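Local structure of cyanuric acid amidohydrolase (Azorhizobium caulinodans, 4NQ3) at residues G254-A259 / G345-I350; A286-S291 / T300-S305; H312-V317 / I330-G335. The protein hydrolyses the s-triazine ring of cyanuric acid to carboxybiuret, which then loses carbon dioxide to give biuret, a step in the breakdown of atrazine. One frame throughout, in Å; residues are numbered along the deposited sequence.

All three contacts lie in the third repeating unit, residues 249-356, whose mixed sheet runs in the order 249-256, 345-352, 281-286, 331-334. Contact 1 pairs the first two of these strands and spans the chain around the other two contacts; contact 2 closes before contact 3 opens. Contact 2 follows strand 281-286, and contact 3 sets helix 309-325 against strand 331-334, outermost in this four-stranded sheet. The centres of contacts 1 and 3 are about 11 Å apart, those of 2 and 3 about 12 Å, those of 1 and 2 about 18 Å. Ala286 bonds to strand 331-334 through its backbone, so one framework carries both the magnesium site and the substrate pocket.

Contact 1. Residues G254-A259 / G345-I350; sequences GVMADA and GPVAVI
Met256, present as selenomethionine, lays its CG against CG1 of Val347 at 4.0 Å, the two side chains crossing obliquely on one face of an antiparallel strand pair. Val347 reaches this neighbour because its CG1 stands between the backbone N and the carbonyl carbon (chi1 58°), which also brings that methyl close to the carbonyl oxygen of Gly254. Beyond CG the Met256 chain bends at chi3, and its selenium end leads away from strand 345-350 toward Val317 of helix 309-325. Pro264 and Val265 of helix 263-271 also pack on Val347, so this face is the one buried under helices.

The backbone evidence for pairing is four hydrogen bonds. Gly254 and Val347 form a hydrogen-bonded pair: Gly254 N reaches Val347 O at 2.8 Å, and Val347 N returns to Gly254 O at 2.8 Å, the latter almost straight at 174°. Met256 N donates to Gly345 O at 2.8 Å, with the donor tilted from the carbonyl plane, whereas Gly345 N meets Met256 O on a lone pair at the longer distance of 3.2 Å. Between these pairs, Val255 and Pro346 form a non-hydrogen-bonded pair with CA atoms 4.4 Å apart. Pro346 has no N-H to give, but its CA makes a CA-H...O contact to Gly254 O.

Val255 and Pro346 point to the other face, where Val255 also touches Pro341, a magnesium ligand. Gly345 follows Gly344, another ligand of that ion, so the strand begins directly at the metal loop. On its far side, strand 345-352 pairs with strand 281-286, beginning with the backbone bond between Pro346 and Lys285. This places the contact at the edge of the four-stranded mixed sheet, order 1-4-2-3, where the first and last strands of a repeating unit join as antiparallel neighbours.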
loop_
_atom_site.group_PDB
_atom_site.type_symbol
_atom_site.label_atom_id
_atom_site.label_comp_id
_atom_site.label_asym_id
_atom_site.label_seq_id
_atom_site.Cartn_x
_atom_site.Cartn_y
_atom_site.Cartn_z
ATOM N N GLY A 254 -0.638 28.067 -17.185
ATOM C CA GLY A 254 -0.260 27.389 -18.410
ATOM C C GLY A 254 -0.662 25.929 -18.339
ATOM O O GLY A 254 -1.146 25.470 -17.303
ATOM N N VAL A 255 -0.477 25.196 -19.434
ATOM C CA VAL A 255 -0.834 23.787 -19.447
ATOM C C VAL A 255 0.378 22.909 -19.646
ATOM O O VAL A 255 1.053 23.015 -20.643
ATOM C CB VAL A 255 -1.837 23.475 -20.549
ATOM C CG1 VAL A 255 -2.160 21.981 -20.561
ATOM C CG2 VAL A 255 -3.097 24.283 -20.342
HETATM N N MSE A 256 0.661 22.038 -18.694
HETATM C CA MSE A 256 1.708 21.058 -18.887
HETATM C C MSE A 256 1.273 20.026 -19.923
HETATM O O MSE A 256 0.229 19.382 -19.767
HETATM C CB MSE A 256 2.036 20.374 -17.577
HETATM C CG MSE A 256 2.570 21.304 -16.516
HETATM SE SE MSE A 256 2.887 20.297 -14.852
HETATM C CE MSE A 256 4.571 19.401 -15.389
ATOM N N ALA A 257 2.080 19.871 -20.973
ATOM C CA ALA A 257 1.777 18.946 -22.056
ATOM C C ALA A 257 1.854 17.511 -21.541
ATOM O O ALA A 257 1.059 16.642 -21.930
ATOM C CB ALA A 257 2.718 19.162 -23.188
ATOM N N ASP A 258 2.822 17.272 -20.661
ATOM C CA ASP A 258 2.908 16.004 -19.943
ATOM C C ASP A 258 3.534 16.199 -18.547
ATOM O O ASP A 258 3.743 17.333 -18.093
ATOM C CB ASP A 258 3.683 14.961 -20.751
ATOM C CG ASP A 258 5.046 15.442 -21.179
ATOM O OD1 ASP A 258 5.658 16.239 -20.433
ATOM O OD2 ASP A 258 5.505 15.018 -22.272
ATOM N N ALA A 259 3.826 15.081 -17.887
ATOM C CA ALA A 259 4.198 15.078 -16.477
ATOM C C ALA A 259 5.554 15.720 -16.219
ATOM O O ALA A 259 5.872 16.047 -15.082
ATOM C CB ALA A 259 4.167 13.665 -15.925
ATOM N N GLY A 345 -1.901 18.655 -17.476
ATOM C CA GLY A 345 -2.774 19.322 -16.543
ATOM C C GLY A 345 -2.406 20.784 -16.469
ATOM O O GLY A 345 -1.292 21.175 -16.840
ATOM N N PRO A 346 -3.349 21.609 -16.008
ATOM C CA PRO A 346 -3.079 23.033 -15.793
ATOM C C PRO A 346 -2.088 23.236 -14.660
ATOM O O PRO A 346 -2.028 22.441 -13.698
ATOM C CB PRO A 346 -4.445 23.603 -15.408
ATOM C CG PRO A 346 -5.436 22.597 -15.926
ATOM C CD PRO A 346 -4.755 21.267 -15.746
ATOM N N VAL A 347 -1.304 24.292 -14.778
ATOM C CA VAL A 347 -0.528 24.755 -13.650
ATOM C C VAL A 347 -0.699 26.266 -13.594
ATOM O O VAL A 347 -0.736 26.928 -14.626
ATOM C CB VAL A 347 0.945 24.362 -13.756
ATOM C CG1 VAL A 347 1.532 24.900 -15.023
ATOM C CG2 VAL A 347 1.686 24.920 -12.601
ATOM N N ALA A 348 -0.888 26.797 -12.395
ATOM C CA ALA A 348 -1.024 28.233 -12.205
ATOM C C ALA A 348 0.002 28.691 -11.181
ATOM O O ALA A 348 0.381 27.935 -10.281
ATOM C CB ALA A 348 -2.425 28.591 -11.761
ATOM N N VAL A 349 0.453 29.928 -11.315
ATOM C CA VAL A 349 1.390 30.487 -10.360
ATOM C C VAL A 349 0.836 31.779 -9.833
ATOM O O VAL A 349 0.204 32.528 -10.580
ATOM C CB VAL A 349 2.745 30.742 -10.993
ATOM C CG1 VAL A 349 3.681 31.337 -9.981
ATOM C CG2 VAL A 349 3.301 29.448 -11.524
ATOM N N ILE A 350 1.054 32.037 -8.549
ATOM C CA ILE A 350 0.611 33.288 -7.938
ATOM C C ILE A 350 1.777 33.994 -7.299
ATOM O O ILE A 350 2.356 33.493 -6.338
ATOM C CB ILE A 350 -0.444 33.074 -6.877
ATOM C CG1 ILE A 350 -1.732 32.551 -7.505
ATOM C CG2 ILE A 350 -0.700 34.380 -6.151
ATOM C CD1 ILE A 350 -2.790 32.295 -6.501
#

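Contact 2. Residues A286-S291 / T300-S305; sequences AEPSRS and TMLDDS
The loop that leaves strand 281-286 with the magnesium ligand Glu287 is backed here by a type I beta turn, Thr300 to Asp303, and the two are joined by apolar packing. Pro288 is the centre of it. The methyl CE of Met301, a selenomethionine, lies 3.6 Å from Pro288 CA, and its selenium approaches Pro288 CB at 3.8 Å. The bend at chi3 (-78°) brings the chain end alongside the CA-CB edge of the proline. From the next position of the turn, Leu302 meets the same ring at about a right angle, with CD2 4.1 Å from Pro288 CB.

The other branch of Leu302 works on the backbone: CD1 rests 3.5 Å from Ser289 O and 3.7 Å from Arg290 CA. That carbonyl oxygen accepts a hydrogen bond from His299 NE2, so its polar need is met beside the methyl. With an alanine here, lacking both CD1 and CD2, the side of Pro288 that Leu302 meets and the Ser289-Arg290 backbone would probably be left without that packing, and a gap would open between turn and loop.

Polar contacts hold the loop on its metal-facing side. Arg290 NH1 forms a salt bridge with Glu287 OE2 at 2.7 Å, approaching from above the carboxylate plane; NH2 adds a weak bond to the same oxygen at 3.1 Å. NH1 has a second carboxylate partner in Asp342, and Gly343 N donates to Glu287 OE1, so both oxygens of the metal-binding carboxylate are engaged by second-shell groups. Leu302 O in turn accepts a hydrogen bond from Thr180 of a second subunit. Loop and turn thus tie the magnesium site, completed by Gly336, Gln339, Gly340, Pro341 and Gly344, to a subunit interface of the homotetramer.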
loop_
_atom_site.group_PDB
_atom_site.type_symbol
_atom_site.label_atom_id
_atom_site.label_comp_id
_atom_site.label_asym_id
_atom_site.label_seq_id
_atom_site.Cartn_x
_atom_site.Cartn_y
_atom_site.Cartn_z
ATOM N N ALA A 286 -1.665 16.903 -11.748
ATOM C CA ALA A 286 -0.809 15.853 -12.275
ATOM C C ALA A 286 -1.664 14.667 -12.659
ATOM O O ALA A 286 -2.576 14.300 -11.924
ATOM C CB ALA A 286 0.229 15.448 -11.273
ATOM N N GLU A 287 -1.367 14.059 -13.800
ATOM C CA GLU A 287 -2.169 12.950 -14.282
ATOM C C GLU A 287 -1.316 11.872 -14.909
ATOM O O GLU A 287 -0.456 12.166 -15.732
ATOM C CB GLU A 287 -3.190 13.450 -15.296
ATOM C CG GLU A 287 -4.121 12.369 -15.792
ATOM C CD GLU A 287 -5.067 12.859 -16.872
ATOM O OE1 GLU A 287 -4.694 13.758 -17.669
ATOM O OE2 GLU A 287 -6.202 12.345 -16.909
ATOM N N PRO A 288 -1.551 10.609 -14.531
ATOM C CA PRO A 288 -0.866 9.551 -15.275
ATOM C C PRO A 288 -1.455 9.460 -16.677
ATOM O O PRO A 288 -2.675 9.466 -16.837
ATOM C CB PRO A 288 -1.151 8.291 -14.448
ATOM C CG PRO A 288 -2.410 8.594 -13.728
ATOM C CD PRO A 288 -2.392 10.076 -13.446
ATOM N N SER A 289 -0.604 9.403 -17.686
ATOM C CA SER A 289 -1.091 9.404 -19.055
ATOM C C SER A 289 -1.690 8.053 -19.424
ATOM O O SER A 289 -1.108 7.010 -19.130
ATOM C CB SER A 289 0.036 9.759 -20.023
ATOM O OG SER A 289 1.076 8.804 -19.952
ATOM N N ARG A 290 -2.846 8.073 -20.080
ATOM C CA ARG A 290 -3.576 6.842 -20.367
ATOM C C ARG A 290 -2.984 6.040 -21.508
ATOM O O ARG A 290 -3.384 4.894 -21.730
ATOM C CB ARG A 290 -5.027 7.166 -20.679
ATOM C CG ARG A 290 -5.765 7.582 -19.452
ATOM C CD ARG A 290 -7.190 7.980 -19.717
ATOM N NE ARG A 290 -7.761 8.399 -18.452
ATOM C CZ ARG A 290 -7.693 9.645 -18.000
ATOM N NH1 ARG A 290 -7.103 10.579 -18.745
ATOM N NH2 ARG A 290 -8.222 9.955 -16.815
ATOM N N SER A 291 -2.032 6.641 -22.223
ATOM C CA SER A 291 -1.279 5.943 -23.271
ATOM C C SER A 291 -0.336 4.957 -22.623
ATOM O O SER A 291 0.199 4.071 -23.276
ATOM C CB SER A 291 -0.479 6.916 -24.128
ATOM O OG SER A 291 0.479 7.622 -23.350
ATOM N N THR A 300 4.607 2.878 -15.325
ATOM C CA THR A 300 3.893 1.774 -14.700
ATOM C C THR A 300 2.750 2.223 -13.794
ATOM O O THR A 300 2.265 1.433 -12.981
ATOM C CB THR A 300 4.841 0.911 -13.855
ATOM O OG1 THR A 300 5.279 1.673 -12.726
ATOM C CG2 THR A 300 6.058 0.457 -14.666
HETATM N N MSE A 301 2.321 3.480 -13.932
HETATM C CA MSE A 301 1.367 4.081 -12.992
HETATM C C MSE A 301 -0.029 3.483 -13.084
HETATM O O MSE A 301 -0.750 3.420 -12.077
HETATM C CB MSE A 301 1.285 5.587 -13.203
HETATM C CG MSE A 301 2.549 6.305 -12.838
HETATM SE SE MSE A 301 2.385 8.218 -13.039
HETATM C CE MSE A 301 2.564 8.408 -14.971
ATOM N N LEU A 302 -0.402 3.032 -14.279
ATOM C CA LEU A 302 -1.731 2.480 -14.507
ATOM C C LEU A 302 -1.822 0.994 -14.206
ATOM O O LEU A 302 -2.905 0.425 -14.258
ATOM C CB LEU A 302 -2.167 2.721 -15.951
ATOM C CG LEU A 302 -2.355 4.189 -16.311
ATOM C CD1 LEU A 302 -2.851 4.310 -17.721
ATOM C CD2 LEU A 302 -3.319 4.867 -15.335
ATOM N N ASP A 303 -0.696 0.371 -13.875
ATOM C CA ASP A 303 -0.635 -1.084 -13.760
ATOM C C ASP A 303 -0.334 -1.562 -12.351
ATOM O O ASP A 303 -0.137 -2.760 -12.137
ATOM C CB ASP A 303 0.443 -1.652 -14.704
ATOM C CG ASP A 303 0.131 -1.416 -16.177
ATOM O OD1 ASP A 303 -1.056 -1.520 -16.560
ATOM O OD2 ASP A 303 1.080 -1.149 -16.954
ATOM N N ASP A 304 -0.307 -0.634 -11.395
ATOM C CA ASP A 304 0.194 -0.910 -10.045
ATOM C C ASP A 304 -0.925 -1.097 -9.038
ATOM O O ASP A 304 -1.614 -0.137 -8.678
ATOM C CB ASP A 304 1.120 0.237 -9.608
ATOM C CG ASP A 304 1.920 -0.075 -8.343
ATOM O OD1 ASP A 304 1.510 -0.971 -7.562
ATOM O OD2 ASP A 304 2.958 0.607 -8.127
ATOM N N SER A 305 -1.090 -2.323 -8.558
ATOM C CA SER A 305 -2.156 -2.628 -7.598
ATOM C C SER A 305 -1.807 -2.306 -6.129
ATOM O O SER A 305 -2.625 -2.504 -5.220
ATOM C CB SER A 305 -2.550 -4.094 -7.720
ATOM O OG SER A 305 -2.964 -4.359 -9.040
#

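Contact 3. Residues H312-V317 / I330-G335; sequences HARAFV and IYVSGG. With BR8 (barbituric acid), chain C.
Arg314 starts with CG anti to its carbonyl carbon, runs extended through chi2, then turns at chi3 (-61°), and this path carries the guanidinium from helix 309-325 across the end of strand 331-334 to barbituric acid. On the way CG passes 3.6 Å from Gly334 N and CD lies 3.6 Å from Val332 O. Farther from the ligand, Val317 CG1 and Val332 CG1 meet at 4.4 Å, packing helix on strand.

Two donors converge on the ligand's O4. Gly334 N gives a nearly straight bond of 2.8 Å (167°), and Arg314 NH1 a more bent one of 2.8 Å (132°), with O4 at the guanidinium edge, near its plane. Gly334 has no side chain to stand in the way of Arg314 NH1. Ser333 OG is hydrogen-bonded with Lys285 NZ, and Glu83 forms a salt bridge to Arg314 NE, which probably helps to fix the guanidinium's rotation. Arg52 and Arg188 bond to the same ligand. Gathering a cationic group and a backbone N-H on one carbonyl oxygen would be expected to draw electron density toward O4 and polarise its C=O bond.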
loop_
_atom_site.group_PDB
_atom_site.type_symbol
_atom_site.label_atom_id
_atom_site.label_comp_id
_atom_site.label_asym_id
_atom_site.label_seq_id
_atom_site.Cartn_x
_atom_site.Cartn_y
_atom_site.Cartn_z
ATOM N N HIS A 312 1.046 8.042 -7.602
ATOM C CA HIS A 312 2.275 8.153 -8.397
ATOM C C HIS A 312 2.380 9.539 -9.025
ATOM O O HIS A 312 3.318 10.279 -8.752
ATOM C CB HIS A 312 2.326 7.101 -9.519
ATOM C CG HIS A 312 2.663 5.715 -9.054
ATOM N ND1 HIS A 312 3.943 5.332 -8.707
ATOM C CD2 HIS A 312 1.888 4.614 -8.904
ATOM C CE1 HIS A 312 3.936 4.064 -8.338
ATOM N NE2 HIS A 312 2.702 3.604 -8.451
ATOM N N ALA A 313 1.375 9.898 -9.827
ATOM C CA ALA A 313 1.388 11.143 -10.599
ATOM C C ALA A 313 1.736 12.333 -9.722
ATOM O O ALA A 313 2.570 13.171 -10.103
ATOM C CB ALA A 313 0.046 11.368 -11.285
ATOM N N ARG A 314 1.114 12.393 -8.544
ATOM C CA ARG A 314 1.360 13.494 -7.621
ATOM C C ARG A 314 2.822 13.552 -7.196
ATOM O O ARG A 314 3.479 14.578 -7.383
ATOM C CB ARG A 314 0.470 13.393 -6.383
ATOM C CG ARG A 314 -0.927 13.986 -6.512
ATOM C CD ARG A 314 -1.586 14.095 -5.124
ATOM N NE ARG A 314 -1.715 12.790 -4.492
ATOM C CZ ARG A 314 -2.803 12.038 -4.577
ATOM N NH1 ARG A 314 -3.871 12.495 -5.235
ATOM N NH2 ARG A 314 -2.832 10.846 -3.990
ATOM N N ALA A 315 3.326 12.462 -6.620
ATOM C CA ALA A 315 4.736 12.400 -6.217
ATOM C C ALA A 315 5.659 12.823 -7.364
ATOM O O ALA A 315 6.586 13.603 -7.168
ATOM C CB ALA A 315 5.102 11.001 -5.733
ATOM N N PHE A 316 5.391 12.320 -8.562
ATOM C CA PHE A 316 6.263 12.570 -9.698
ATOM C C PHE A 316 6.232 14.022 -10.131
ATOM O O PHE A 316 7.274 14.678 -10.200
ATOM C CB PHE A 316 5.873 11.685 -10.870
ATOM C CG PHE A 316 6.921 11.594 -11.922
ATOM C CD1 PHE A 316 8.151 10.981 -11.648
ATOM C CD2 PHE A 316 6.687 12.107 -13.204
ATOM C CE1 PHE A 316 9.133 10.887 -12.630
ATOM C CE2 PHE A 316 7.673 12.016 -14.211
ATOM C CZ PHE A 316 8.892 11.407 -13.921
ATOM N N VAL A 317 5.042 14.546 -10.394
ATOM C CA VAL A 317 4.953 15.936 -10.816
ATOM C C VAL A 317 5.379 16.902 -9.695
ATOM O O VAL A 317 5.943 17.956 -9.979
ATOM C CB VAL A 317 3.523 16.297 -11.275
ATOM C CG1 VAL A 317 3.382 17.811 -11.499
ATOM C CG2 VAL A 317 3.143 15.497 -12.515
ATOM N N ILE A 330 4.076 23.129 -2.249
ATOM C CA ILE A 330 3.262 23.366 -3.446
ATOM C C ILE A 330 1.980 22.519 -3.475
ATOM O O ILE A 330 1.939 21.410 -2.944
ATOM C CB ILE A 330 4.083 23.102 -4.724
ATOM C CG1 ILE A 330 4.580 21.676 -4.744
ATOM C CG2 ILE A 330 5.340 23.939 -4.749
ATOM C CD1 ILE A 330 5.707 21.530 -5.707
ATOM N N TYR A 331 0.947 23.038 -4.129
ATOM C CA TYR A 331 -0.348 22.364 -4.197
ATOM C C TYR A 331 -0.417 21.556 -5.489
ATOM O O TYR A 331 -0.558 22.106 -6.566
ATOM C CB TYR A 331 -1.500 23.392 -4.097
ATOM C CG TYR A 331 -2.894 22.802 -4.268
ATOM C CD1 TYR A 331 -3.368 22.460 -5.524
ATOM C CD2 TYR A 331 -3.741 22.596 -3.182
ATOM C CE1 TYR A 331 -4.621 21.921 -5.706
ATOM C CE2 TYR A 331 -5.014 22.053 -3.358
ATOM C CZ TYR A 331 -5.442 21.715 -4.634
ATOM O OH TYR A 331 -6.691 21.166 -4.879
ATOM N N VAL A 332 -0.249 20.248 -5.379
ATOM C CA VAL A 332 -0.348 19.343 -6.523
ATOM C C VAL A 332 -1.454 18.331 -6.314
ATOM O O VAL A 332 -1.496 17.650 -5.308
ATOM C CB VAL A 332 0.947 18.577 -6.751
ATOM C CG1 VAL A 332 0.807 17.655 -7.949
ATOM C CG2 VAL A 332 2.090 19.547 -6.931
ATOM N N SER A 333 -2.306 18.193 -7.308
ATOM C CA SER A 333 -3.537 17.427 -7.202
ATOM C C SER A 333 -3.590 16.390 -8.338
ATOM O O SER A 333 -3.251 16.708 -9.473
ATOM C CB SER A 333 -4.726 18.380 -7.263
ATOM O OG SER A 333 -5.924 17.667 -7.427
ATOM N N GLY A 334 -3.984 15.156 -8.040
ATOM C CA GLY A 334 -3.888 14.078 -9.020
ATOM C C GLY A 334 -5.164 13.850 -9.805
ATOM O O GLY A 334 -6.241 14.164 -9.330
ATOM N N GLY A 335 -5.044 13.303 -11.009
ATOM C CA GLY A 335 -6.196 12.962 -11.827
ATOM C C GLY A 335 -6.670 14.144 -12.651
ATOM O O GLY A 335 -7.359 15.036 -12.150
HETATM N N1 BR8 C . -8.750 14.113 -4.227
HETATM C C2 BR8 C . -7.758 14.328 -3.335
HETATM O O2 BR8 C . -8.020 14.229 -2.152
HETATM N N3 BR8 C . -6.497 14.637 -3.759
HETATM C C4 BR8 C . -6.176 14.739 -5.138
HETATM O O4 BR8 C . -5.030 15.011 -5.480
HETATM C C5 BR8 C . -7.216 14.560 -6.246
HETATM C C6 BR8 C . -8.550 14.213 -5.601
HETATM O O8 BR8 C . -9.508 14.001 -6.310
#